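Local coordinates for transmembrane protein (Bartonella henselae, PDB 3PAM), which is a domain of an ABC-type oligopeptide transport protein of the family 5 extracellular solute-binding class and probably takes part in peptide uptake, at residues A[49-54]-A[240-245]; A[57-62]-A[85-90]. All coordinates share one frame; numbering follows the deposited sequence.

Contact 1 (A[49-54]-A[240-245]); sequences GYWDGS and RALDRI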
ATOM      1  N   GLY A  49      -9.098  -0.579  -0.601  1.00 48.87           N
ATOM      2  CA  GLY A  49      -8.614   0.183  -1.714  1.00 46.46           C
ATOM      3  C   GLY A  49      -8.490   1.610  -1.305  1.00 45.37           C
ATOM      4  O   GLY A  49      -8.224   1.906  -0.183  1.00 45.67           O
ATOM      5  N   TYR A  50      -8.694   2.498  -2.244  1.00 43.76           N
ATOM      6  CA  TYR A  50      -8.452   3.884  -1.995  1.00 43.46           C
ATOM      7  C   TYR A  50      -9.677   4.756  -2.012  1.00 43.78           C
ATOM      8  O   TYR A  50      -9.620   5.836  -1.546  1.00 44.40           O
ATOM      9  CB  TYR A  50      -7.385   4.382  -2.952  1.00 42.50           C
ATOM     10  CG  TYR A  50      -6.059   3.764  -2.672  1.00 42.04           C
ATOM     11  CD1 TYR A  50      -5.150   4.395  -1.866  1.00 42.76           C
ATOM     12  CD2 TYR A  50      -5.729   2.540  -3.186  1.00 39.68           C
ATOM     13  CE1 TYR A  50      -3.974   3.843  -1.596  1.00 42.97           C
ATOM     14  CE2 TYR A  50      -4.554   1.987  -2.912  1.00 41.39           C
ATOM     15  CZ  TYR A  50      -3.675   2.644  -2.116  1.00 42.82           C
ATOM     16  OH  TYR A  50      -2.478   2.104  -1.822  1.00 43.93           O
ATOM     17  N   TRP A  51     -10.794   4.271  -2.512  1.00 44.08           N
ATOM     18  CA  TRP A  51     -12.006   5.042  -2.444  1.00 45.02           C
ATOM     19  C   TRP A  51     -13.138   4.135  -2.023  1.00 46.60           C
ATOM     20  O   TRP A  51     -14.140   4.077  -2.681  1.00 47.16           O
ATOM     21  CB  TRP A  51     -12.288   5.706  -3.782  1.00 44.16           C
ATOM     22  CG  TRP A  51     -11.482   6.915  -3.969  1.00 42.84           C
ATOM     23  CD1 TRP A  51     -11.769   8.132  -3.529  1.00 44.41           C
ATOM     24  CD2 TRP A  51     -10.228   7.015  -4.622  1.00 41.49           C
ATOM     25  NE1 TRP A  51     -10.805   8.995  -3.857  1.00 44.32           N
ATOM     26  CE2 TRP A  51      -9.831   8.331  -4.532  1.00 42.24           C
ATOM     27  CE3 TRP A  51      -9.401   6.113  -5.270  1.00 39.69           C
ATOM     28  CZ2 TRP A  51      -8.656   8.783  -5.075  1.00 40.26           C
ATOM     29  CZ3 TRP A  51      -8.258   6.559  -5.803  1.00 37.36           C
ATOM     30  CH2 TRP A  51      -7.891   7.878  -5.712  1.00 40.23           C
ATOM     31  N   ASP A  52     -12.914   3.409  -0.931  1.00 47.37           N
ATOM     32  CA  ASP A  52     -13.863   2.452  -0.324  1.00 49.35           C
ATOM     33  C   ASP A  52     -15.230   3.010   0.072  1.00 50.95           C
ATOM     34  O   ASP A  52     -15.325   4.013   0.770  1.00 51.45           O
ATOM     35  CB  ASP A  52     -13.240   1.764   0.897  1.00 50.01           C
ATOM     36  CG  ASP A  52     -12.056   0.876   0.533  1.00 50.05           C
ATOM     37  OD1 ASP A  52     -11.653   0.845  -0.656  1.00 50.09           O
ATOM     38  OD2 ASP A  52     -11.520   0.212   1.443  1.00 49.95           O
ATOM     39  N   GLY A  53     -16.278   2.324  -0.370  1.00 51.86           N
ATOM     40  CA  GLY A  53     -17.637   2.660   0.014  1.00 55.07           C
ATOM     41  C   GLY A  53     -18.076   3.951  -0.630  1.00 54.78           C
ATOM     42  O   GLY A  53     -18.767   4.752  -0.023  1.00 56.59           O
ATOM     43  N   SER A  54     -17.638   4.133  -1.867  1.00 52.84           N
ATOM     44  CA  SER A  54     -17.956   5.276  -2.689  1.00 52.45           C
ATOM     45  C   SER A  54     -18.248   4.714  -4.066  1.00 51.33           C
ATOM     46  O   SER A  54     -17.814   3.606  -4.401  1.00 50.57           O
ATOM     47  CB  SER A  54     -16.753   6.222  -2.734  1.00 51.10           C
ATOM     48  OG  SER A  54     -16.558   6.795  -4.021  1.00 50.33           O
ATOM     49  N   ARG A 240     -11.818   5.467 -10.666  1.00 42.13           N
ATOM     50  CA  ARG A 240     -11.854   4.012 -10.572  1.00 42.99           C
ATOM     51  C   ARG A 240     -10.607   3.395 -11.194  1.00 43.14           C
ATOM     52  O   ARG A 240     -10.004   2.481 -10.619  1.00 42.75           O
ATOM     53  CB  ARG A 240     -13.149   3.448 -11.171  1.00 44.58           C
ATOM     54  CG  ARG A 240     -14.057   2.841 -10.096  1.00 46.59           C
ATOM     55  CD  ARG A 240     -15.487   3.372 -10.104  1.00 48.59           C
ATOM     56  NE  ARG A 240     -16.347   2.656 -11.044  1.00 50.15           N
ATOM     57  CZ  ARG A 240     -17.664   2.494 -10.903  1.00 50.78           C
ATOM     58  NH1 ARG A 240     -18.315   2.982  -9.852  1.00 50.49           N
ATOM     59  NH2 ARG A 240     -18.337   1.824 -11.820  1.00 51.71           N
ATOM     60  N   ALA A 241     -10.182   3.917 -12.338  1.00 43.73           N
ATOM     61  CA  ALA A 241      -8.971   3.398 -12.955  1.00 44.05           C
ATOM     62  C   ALA A 241      -7.751   3.657 -12.062  1.00 43.10           C
ATOM     63  O   ALA A 241      -6.921   2.766 -11.867  1.00 43.18           O
ATOM     64  CB  ALA A 241      -8.783   3.958 -14.332  1.00 44.73           C
ATOM     65  N   LEU A 242      -7.662   4.856 -11.484  1.00 42.27           N
ATOM     66  CA  LEU A 242      -6.586   5.146 -10.543  1.00 40.99           C
ATOM     67  C   LEU A 242      -6.560   4.174  -9.359  1.00 40.39           C
ATOM     68  O   LEU A 242      -5.512   3.628  -9.029  1.00 40.44           O
ATOM     69  CB  LEU A 242      -6.651   6.595 -10.064  1.00 40.20           C
ATOM     70  CG  LEU A 242      -5.594   7.029  -9.038  1.00 40.22           C
ATOM     71  CD1 LEU A 242      -4.167   6.735  -9.540  1.00 40.22           C
ATOM     72  CD2 LEU A 242      -5.751   8.506  -8.644  1.00 37.72           C
ATOM     73  N   ASP A 243      -7.709   3.966  -8.718  1.00 40.10           N
ATOM     74  CA  ASP A 243      -7.817   2.999  -7.624  1.00 39.23           C
ATOM     75  C   ASP A 243      -7.212   1.632  -8.020  1.00 39.60           C
ATOM     76  O   ASP A 243      -6.497   1.012  -7.246  1.00 38.92           O
ATOM     77  CB  ASP A 243      -9.281   2.828  -7.209  1.00 39.27           C
ATOM     78  CG  ASP A 243      -9.432   2.052  -5.916  1.00 38.75           C
ATOM     79  OD1 ASP A 243      -8.610   2.262  -5.005  1.00 37.35           O
ATOM     80  OD2 ASP A 243     -10.373   1.225  -5.799  1.00 39.19           O
ATOM     81  N   ARG A 244      -7.472   1.258  -9.249  1.00 40.60           N
ATOM     82  CA  ARG A 244      -7.079   0.011  -9.816  1.00 41.00           C
ATOM     83  C   ARG A 244      -5.578  -0.148  -9.949  1.00 40.76           C
ATOM     84  O   ARG A 244      -5.046  -1.189  -9.739  1.00 40.95           O
ATOM     85  CB  ARG A 244      -7.753  -0.137 -11.159  1.00 42.59           C
ATOM     86  CG  ARG A 244      -8.907  -1.062 -11.119  1.00 43.86           C
ATOM     87  CD  ARG A 244      -9.927  -0.964 -12.250  1.00 46.48           C
ATOM     88  NE  ARG A 244     -11.001  -1.849 -11.863  1.00 48.41           N
ATOM     89  CZ  ARG A 244     -12.281  -1.582 -11.894  1.00 49.32           C
ATOM     90  NH1 ARG A 244     -12.716  -0.458 -12.382  1.00 46.62           N
ATOM     91  NH2 ARG A 244     -13.115  -2.476 -11.441  1.00 48.96           N
ATOM     92  N   ILE A 245      -4.923   0.927 -10.303  1.00 40.51           N
ATOM     93  CA  ILE A 245      -3.476   1.052 -10.371  1.00 39.66           C
ATOM     94  C   ILE A 245      -2.843   1.089  -8.996  1.00 38.65           C
ATOM     95  O   ILE A 245      -1.787   0.496  -8.781  1.00 39.47           O
ATOM     96  CB  ILE A 245      -3.069   2.320 -11.145  1.00 39.91           C
ATOM     97  CG1 ILE A 245      -3.525   2.185 -12.595  1.00 40.10           C
ATOM     98  CG2 ILE A 245      -1.547   2.545 -11.071  1.00 39.13           C
ATOM     99  CD1 ILE A 245      -3.211   3.359 -13.441  1.00 40.54           C
TER
HETATM  100  O   HOH W   1     -11.615   1.722  -3.155  1.00 41.99           O

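Contact 2 (A[57-62]-A[85-90]); sequences SSIGKP and GSWRIS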
ATOM      1  N   SER A  57     -15.067   3.789  -5.708  1.00 45.22           N
ATOM      2  CA  SER A  57     -14.292   2.598  -5.426  1.00 44.81           C
ATOM      3  C   SER A  57     -14.357   1.673  -6.614  1.00 44.06           C
ATOM      4  O   SER A  57     -15.370   1.633  -7.301  1.00 44.47           O
ATOM      5  CB  SER A  57     -14.830   1.870  -4.205  1.00 46.73           C
ATOM      6  OG  SER A  57     -13.886   0.908  -3.778  1.00 46.72           O
ATOM      7  N   SER A  58     -13.277   0.931  -6.850  1.00 43.70           N
ATOM      8  CA  SER A  58     -13.228  -0.061  -7.941  1.00 43.17           C
ATOM      9  C   SER A  58     -13.436  -1.478  -7.457  1.00 44.97           C
ATOM     10  O   SER A  58     -13.441  -2.417  -8.253  1.00 45.40           O
ATOM     11  CB  SER A  58     -11.893  -0.011  -8.670  1.00 41.71           C
ATOM     12  OG  SER A  58     -10.857  -0.575  -7.887  1.00 40.82           O
ATOM     13  N   ILE A  59     -13.621  -1.634  -6.157  1.00 46.66           N
ATOM     14  CA  ILE A  59     -13.429  -2.935  -5.540  1.00 48.58           C
ATOM     15  C   ILE A  59     -14.280  -4.076  -6.086  1.00 51.03           C
ATOM     16  O   ILE A  59     -13.733  -5.140  -6.413  1.00 52.39           O
ATOM     17  CB  ILE A  59     -13.429  -2.847  -4.006  1.00 49.65           C
ATOM     18  CG1 ILE A  59     -12.027  -2.440  -3.556  1.00 47.73           C
ATOM     19  CG2 ILE A  59     -13.864  -4.182  -3.354  1.00 51.01           C
ATOM     20  CD1 ILE A  59     -12.017  -1.546  -2.349  1.00 47.97           C
ATOM     21  N   GLY A  60     -15.584  -3.873  -6.218  1.00 54.96           N
ATOM     22  CA  GLY A  60     -16.451  -5.008  -6.555  1.00 57.62           C
ATOM     23  C   GLY A  60     -17.050  -5.042  -7.950  1.00 58.47           C
ATOM     24  O   GLY A  60     -18.064  -5.698  -8.177  1.00 60.10           O
ATOM     25  N   LYS A  61     -16.423  -4.359  -8.902  1.00 57.85           N
ATOM     26  CA  LYS A  61     -16.973  -4.221 -10.235  1.00 58.15           C
ATOM     27  C   LYS A  61     -15.938  -4.294 -11.306  1.00 57.70           C
ATOM     28  O   LYS A  61     -14.824  -3.917 -11.071  1.00 56.90           O
ATOM     29  CB  LYS A  61     -17.625  -2.877 -10.345  1.00 57.97           C
ATOM     30  CG  LYS A  61     -17.275  -1.969  -9.258  1.00 56.55           C
ATOM     31  CD  LYS A  61     -17.683  -0.595  -9.613  1.00 55.97           C
ATOM     32  CE  LYS A  61     -17.814   0.278  -8.410  1.00 56.68           C
ATOM     33  NZ  LYS A  61     -19.006  -0.030  -7.624  1.00 56.85           N
ATOM     34  N   PRO A  62     -16.303  -4.754 -12.489  1.00 58.49           N
ATOM     35  CA  PRO A  62     -15.352  -4.867 -13.588  1.00 57.89           C
ATOM     36  C   PRO A  62     -15.146  -3.523 -14.262  1.00 56.99           C
ATOM     37  O   PRO A  62     -16.049  -2.680 -14.263  1.00 57.46           O
ATOM     38  CB  PRO A  62     -16.040  -5.845 -14.552  1.00 58.92           C
ATOM     39  CG  PRO A  62     -17.204  -6.437 -13.764  1.00 60.52           C
ATOM     40  CD  PRO A  62     -17.607  -5.337 -12.851  1.00 59.86           C
ATOM     41  N   GLY A  85     -12.754  -6.945 -10.922  1.00 56.02           N
ATOM     42  CA  GLY A  85     -13.532  -6.708  -9.699  1.00 55.73           C
ATOM     43  C   GLY A  85     -13.620  -7.926  -8.802  1.00 55.80           C
ATOM     44  O   GLY A  85     -14.365  -7.939  -7.819  1.00 55.72           O
ATOM     45  N   SER A  86     -12.843  -8.946  -9.157  1.00 55.48           N
ATOM     46  CA  SER A  86     -12.692 -10.165  -8.368  1.00 54.90           C
ATOM     47  C   SER A  86     -11.869  -9.896  -7.106  1.00 52.63           C
ATOM     48  O   SER A  86     -12.217 -10.356  -6.016  1.00 52.24           O
ATOM     49  CB  SER A  86     -12.051 -11.261  -9.234  1.00 55.87           C
ATOM     50  OG  SER A  86     -10.974 -11.908  -8.571  1.00 56.67           O
ATOM     51  N   TRP A  87     -10.797  -9.123  -7.267  1.00 52.00           N
ATOM     52  CA  TRP A  87      -9.841  -8.849  -6.201  1.00 50.06           C
ATOM     53  C   TRP A  87     -10.503  -8.406  -4.907  1.00 49.14           C
ATOM     54  O   TRP A  87     -11.419  -7.599  -4.918  1.00 50.29           O
ATOM     55  CB  TRP A  87      -8.845  -7.790  -6.673  1.00 50.13           C
ATOM     56  CG  TRP A  87      -7.746  -7.499  -5.708  1.00 49.12           C
ATOM     57  CD1 TRP A  87      -6.496  -8.039  -5.714  1.00 49.51           C
ATOM     58  CD2 TRP A  87      -7.789  -6.594  -4.590  1.00 48.09           C
ATOM     59  NE1 TRP A  87      -5.748  -7.517  -4.682  1.00 49.33           N
ATOM     60  CE2 TRP A  87      -6.521  -6.636  -3.972  1.00 47.49           C
ATOM     61  CE3 TRP A  87      -8.767  -5.738  -4.066  1.00 48.22           C
ATOM     62  CZ2 TRP A  87      -6.208  -5.867  -2.856  1.00 48.19           C
ATOM     63  CZ3 TRP A  87      -8.461  -4.977  -2.942  1.00 47.76           C
ATOM     64  CH2 TRP A  87      -7.192  -5.040  -2.353  1.00 48.18           C
ATOM     65  N   ARG A  88     -10.040  -8.969  -3.797  1.00 48.23           N
ATOM     66  CA  ARG A  88     -10.397  -8.521  -2.453  1.00 48.15           C
ATOM     67  C   ARG A  88      -9.146  -8.666  -1.594  1.00 48.13           C
ATOM     68  O   ARG A  88      -8.332  -9.559  -1.839  1.00 48.33           O
ATOM     69  CB  ARG A  88     -11.569  -9.338  -1.877  1.00 48.56           C
ATOM     70  N   ILE A  89      -8.964  -7.787  -0.612  1.00 48.38           N
ATOM     71  CA  ILE A  89      -7.779  -7.862   0.246  1.00 48.72           C
ATOM     72  C   ILE A  89      -7.762  -9.172   1.031  1.00 49.81           C
ATOM     73  O   ILE A  89      -8.818  -9.664   1.443  1.00 50.41           O
ATOM     74  CB  ILE A  89      -7.648  -6.640   1.198  1.00 49.82           C
ATOM     75  CG1 ILE A  89      -6.216  -6.530   1.740  1.00 50.07           C
ATOM     76  CG2 ILE A  89      -8.686  -6.658   2.344  1.00 50.54           C
ATOM     77  CD1 ILE A  89      -5.320  -5.710   0.870  1.00 49.15           C
ATOM     78  N   SER A  90      -6.563  -9.736   1.209  1.00 50.23           N
ATOM     79  CA  SER A  90      -6.387 -11.026   1.872  1.00 51.17           C
ATOM     80  C   SER A  90      -6.626 -10.939   3.368  1.00 53.33           C
ATOM     81  O   SER A  90      -6.199  -9.982   4.046  1.00 53.89           O
ATOM     82  CB  SER A  90      -4.994 -11.611   1.600  1.00 51.63           C
ATOM     83  OG  SER A  90      -4.011 -11.051   2.460  1.00 52.57           O
TER

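Contact 1 (A[49-54]-A[240-245])
Buried packing of a loop against a helix joins Tyr50 and Trp51 to Leu242 and Asp243. The loop follows strand 45-46, and the helix spans 232-249. Asp243 carries the polar half of the contact. Tyr50 N donates to Asp243 OD1 at 2.8 Å, with an N-H...O angle of 143°. The N-H meets OD1 on its syn side, 26° out of the carboxylate plane. The same oxygen lies at the edge of the Tyr50 ring, in its plane, and 3.2 Å from Tyr50 CB. The Asp243 carboxylate stands steeply to that ring.

The second oxygen works through water. Water 1 donates to Asp243 OD2 and to Asp52 OD1, and accepts from Trp51 N at 2.8 Å. Asp52 OD1 in turn takes the N-H of Gly49 with its syn lone pair, at 2.9 Å from Gly49 N. The loop thus closes on its own aspartate while the water ties it to the helix. In this domain, which belongs by sequence to the family 5 solute-binding proteins, the contact fastens a long connection to the helix that leads into sheet strand 252-257.

The apolar half belongs to Trp51. With CG beside the backbone N and anti to the carbonyl carbon (chi1 -80°), its six-membered ring reaches Leu242 and Asp243. Trp51 CH2 touches Leu242 CD2 at 3.7 Å. Asp243 CB comes to the ring edge, 3.8 Å from Trp51 CE3. Val239, one turn earlier on the helix, also touches the indole.

Contact 2 (A[57-62]-A[85-90])
Gly85 sits against the backbone of Gly60 and Lys61, with its CA 3.4 Å from Lys61 O. The CA atoms of Lys61 and Gly85 are 4.3 Å apart. Gly85 has no side chain, which lets its CA lie directly against this backbone. Beside it, Ile59 O and Gly85 O come within 3.2 Å. Both are acceptors, so this is proximity and not a bond. Farther along, Ile59 CG1 reaches the edge of the Trp87 indole, near the ring plane and 4.4 Å from Trp87 CZ3.

A type I beta turn from Ser58 to Lys61 presents the 57-62 side. On the other side, Gly85 is where the chain leaves helix 80-84, with a positive phi of 89°. Trp87 has CG anti to its own N (chi1 -175°), which sends the indole toward Ile59. Ile89 N lies 3.6 Å above one face of that indole, offset toward the rim. Trp87 also touches Ile247 of helix 232-249. No hydrogen bond links the two segments, so packing alone holds them to each other. Directional bonds that fix 85-90 come from outside the contact: Trp87 bonds through its backbone to that of Glu81, Ser86 N to Asp84 and Ile89 N to Glu48, all by hydrogen bonds.

In the fold
Contact 1 is buried, while contact 2 lies at the surface; their centres are about 9 Å apart, on the same side of the chain's centre. Contact 2 is nested within the chain loop that contact 1 closes. Both use the long loop between strand 45-46 and helix 65-71. Contact 1 sets its earlier part on helix 232-249; contact 2 sets its later part against the loop after helix 80-84. Hydrogen bonds and a water tie the polar groups of the first, whereas backbone packing dominates the second. A probable hydrogen bond, Asp243 OD2 to Ser58 OG at 2.8 Å, joins the two.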